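Solute-binding protein (Thermoactinomyces vulgaris, PDB 2ZYM) probably binds cyclodextrins and related maltose-type sugars outside the cell membrane as the solute-binding component of a carbohydrate transport system. Local coordinates at residues Q95-D100 and W284-Y289. Residues are numbered along the deposited sequence; the frame is centred on the assembly and turned at random.
Sequences QPIQVD and WYLSAY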
loop_
_atom_site.group_PDB
_atom_site.type_symbol
_atom_site.label_atom_id
_atom_site.label_comp_id
_atom_site.label_asym_id
_atom_site.label_seq_id
_atom_site.Cartn_x
_atom_site.Cartn_y
_atom_site.Cartn_z
ATOM N N GLN A 95 0.561 -0.056 -20.930
ATOM C CA GLN A 95 1.638 -0.246 -21.896
ATOM C C GLN A 95 2.974 0.163 -21.270
ATOM O O GLN A 95 3.005 1.049 -20.412
ATOM C CB GLN A 95 1.368 0.551 -23.179
ATOM C CG GLN A 95 1.121 2.043 -22.973
ATOM C CD GLN A 95 0.905 2.796 -24.275
ATOM O OE1 GLN A 95 -0.161 3.366 -24.503
ATOM N NE2 GLN A 95 1.921 2.807 -25.134
ATOM N N PRO A 96 4.080 -0.488 -21.683
ATOM C CA PRO A 96 5.391 -0.085 -21.169
ATOM C C PRO A 96 5.732 1.362 -21.519
ATOM O O PRO A 96 5.250 1.890 -22.526
ATOM C CB PRO A 96 6.364 -1.051 -21.857
ATOM C CG PRO A 96 5.618 -1.639 -22.986
ATOM C CD PRO A 96 4.178 -1.626 -22.614
ATOM N N ILE A 97 6.548 1.994 -20.683
ATOM C CA ILE A 97 6.897 3.404 -20.855
ATOM C C ILE A 97 8.299 3.578 -21.442
ATOM O O ILE A 97 9.209 2.800 -21.147
ATOM C CB ILE A 97 6.736 4.202 -19.534
ATOM C CG1 ILE A 97 7.512 3.555 -18.384
ATOM C CG2 ILE A 97 5.269 4.303 -19.148
ATOM C CD1 ILE A 97 8.655 4.388 -17.883
ATOM N N GLN A 98 8.458 4.599 -22.279
ATOM C CA GLN A 98 9.716 4.825 -22.987
ATOM C C GLN A 98 10.435 6.035 -22.429
ATOM O O GLN A 98 10.053 7.180 -22.685
ATOM C CB GLN A 98 9.487 4.985 -24.493
ATOM C CG GLN A 98 8.340 4.156 -25.058
ATOM C CD GLN A 98 8.297 2.719 -24.542
ATOM O OE1 GLN A 98 9.330 2.085 -24.317
ATOM N NE2 GLN A 98 7.094 2.203 -24.358
ATOM N N VAL A 99 11.473 5.758 -21.649
ATOM C CA VAL A 99 12.242 6.790 -20.971
ATOM C C VAL A 99 13.732 6.502 -21.124
ATOM O O VAL A 99 14.134 5.346 -21.296
ATOM C CB VAL A 99 11.860 6.901 -19.468
ATOM C CG1 VAL A 99 10.440 7.439 -19.306
ATOM C CG2 VAL A 99 12.013 5.560 -18.755
ATOM N N ASP A 100 14.542 7.557 -21.075
ATOM C CA ASP A 100 15.993 7.423 -21.151
ATOM C C ASP A 100 16.550 6.693 -19.933
ATOM O O ASP A 100 15.915 6.653 -18.873
ATOM C CB ASP A 100 16.656 8.799 -21.291
ATOM C CG ASP A 100 16.516 9.385 -22.691
ATOM O OD1 ASP A 100 15.915 8.738 -23.578
ATOM O OD2 ASP A 100 17.019 10.507 -22.906
ATOM N N TRP A 284 3.208 6.048 -11.315
ATOM C CA TRP A 284 2.337 6.463 -12.409
ATOM C C TRP A 284 2.441 5.411 -13.499
ATOM O O TRP A 284 3.544 4.979 -13.832
ATOM C CB TRP A 284 2.780 7.806 -12.991
ATOM C CG TRP A 284 2.454 9.013 -12.168
ATOM C CD1 TRP A 284 3.342 9.909 -11.644
ATOM C CD2 TRP A 284 1.151 9.471 -11.790
ATOM N NE1 TRP A 284 2.672 10.897 -10.957
ATOM C CE2 TRP A 284 1.326 10.652 -11.030
ATOM C CE3 TRP A 284 -0.150 9.001 -12.016
ATOM C CZ2 TRP A 284 0.250 11.366 -10.492
ATOM C CZ3 TRP A 284 -1.219 9.713 -11.478
ATOM C CH2 TRP A 284 -1.011 10.880 -10.725
ATOM N N TYR A 285 1.304 5.002 -14.054
ATOM C CA TYR A 285 1.301 4.078 -15.189
ATOM C C TYR A 285 0.639 4.703 -16.406
ATOM O O TYR A 285 -0.164 5.632 -16.282
ATOM C CB TYR A 285 0.618 2.754 -14.837
ATOM C CG TYR A 285 0.966 2.218 -13.473
ATOM C CD1 TYR A 285 2.265 1.806 -13.170
ATOM C CD2 TYR A 285 -0.009 2.117 -12.484
ATOM C CE1 TYR A 285 2.584 1.310 -11.906
ATOM C CE2 TYR A 285 0.296 1.626 -11.220
ATOM C CZ TYR A 285 1.591 1.229 -10.935
ATOM O OH TYR A 285 1.891 0.743 -9.684
ATOM N N LEU A 286 0.987 4.181 -17.579
ATOM C CA LEU A 286 0.456 4.672 -18.846
ATOM C C LEU A 286 -0.593 3.706 -19.384
ATOM O O LEU A 286 -0.291 2.546 -19.660
ATOM C CB LEU A 286 1.592 4.857 -19.863
ATOM C CG LEU A 286 1.254 5.371 -21.270
ATOM C CD1 LEU A 286 0.552 6.723 -21.219
ATOM C CD2 LEU A 286 2.508 5.448 -22.135
ATOM N N SER A 287 -1.825 4.191 -19.518
ATOM C CA SER A 287 -2.921 3.386 -20.051
ATOM C C SER A 287 -2.630 2.902 -21.469
ATOM O O SER A 287 -2.149 3.666 -22.312
ATOM C CB SER A 287 -4.228 4.181 -20.029
ATOM O OG SER A 287 -5.220 3.548 -20.818
ATOM N N ALA A 288 -2.935 1.631 -21.724
ATOM C CA ALA A 288 -2.784 1.047 -23.056
ATOM C C ALA A 288 -3.740 1.690 -24.065
ATOM O O ALA A 288 -3.568 1.540 -25.279
ATOM C CB ALA A 288 -2.997 -0.458 -22.998
ATOM N N TYR A 289 -4.730 2.418 -23.550
ATOM C CA TYR A 289 -5.762 3.056 -24.369
ATOM C C TYR A 289 -5.478 4.530 -24.649
ATOM O O TYR A 289 -6.253 5.196 -25.344
ATOM C CB TYR A 289 -7.133 2.908 -23.699
ATOM C CG TYR A 289 -7.489 1.474 -23.389
ATOM C CD1 TYR A 289 -8.093 0.666 -24.348
ATOM C CD2 TYR A 289 -7.211 0.922 -22.138
ATOM C CE1 TYR A 289 -8.415 -0.653 -24.071
ATOM C CE2 TYR A 289 -7.528 -0.396 -21.850
ATOM C CZ TYR A 289 -8.129 -1.176 -22.823
ATOM O OH TYR A 289 -8.450 -2.481 -22.553
HETATM O O HOH W 1 2.275 1.695 -17.790
#
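Gln95 and Leu286 meet obliquely, the aliphatic part of the glutamine lying against the isobutyl group of the leucine, with Gln95 CG 3.7 Å from Leu286 CG. With Gln95 CG between its own backbone N and carbonyl carbon (chi1 55°), the chain runs extended past Leu286 CD2, which is 3.8 Å from Gln95 CD. The side chain extends toward the backbone of Ser287 and Ala288. Nearer the backbone, Ile97 sets its CG2 methyl 3.8 Å from Leu286 CB, while the rest of its side chain turns away. The backbones are tied by Gln95 N to Leu286 O, 3.0 Å long and close to straight (N-H...O 167°). The return link runs through a water that donates to Gln95 O and accepts from Leu286 N, each 2.8 Å away. With an alanine at Gln95, Leu286 would probably lose the contacts made by the glutamine's CG and CD, opening a gap beside its own CG and CD2. Beyond Leu286, Ser287 OG accepts from Tyr289 N (3.0 Å), an ST turn. Leu286 also packs on Ala296 and Thr297 of helix 293-303, and Ile97 on Leu121 and Leu124 of strand 120-129; the contact thus joins the loop after strand 94-95 to strand 278-287, which pairs antiparallel with strands 77-81 and 120-129.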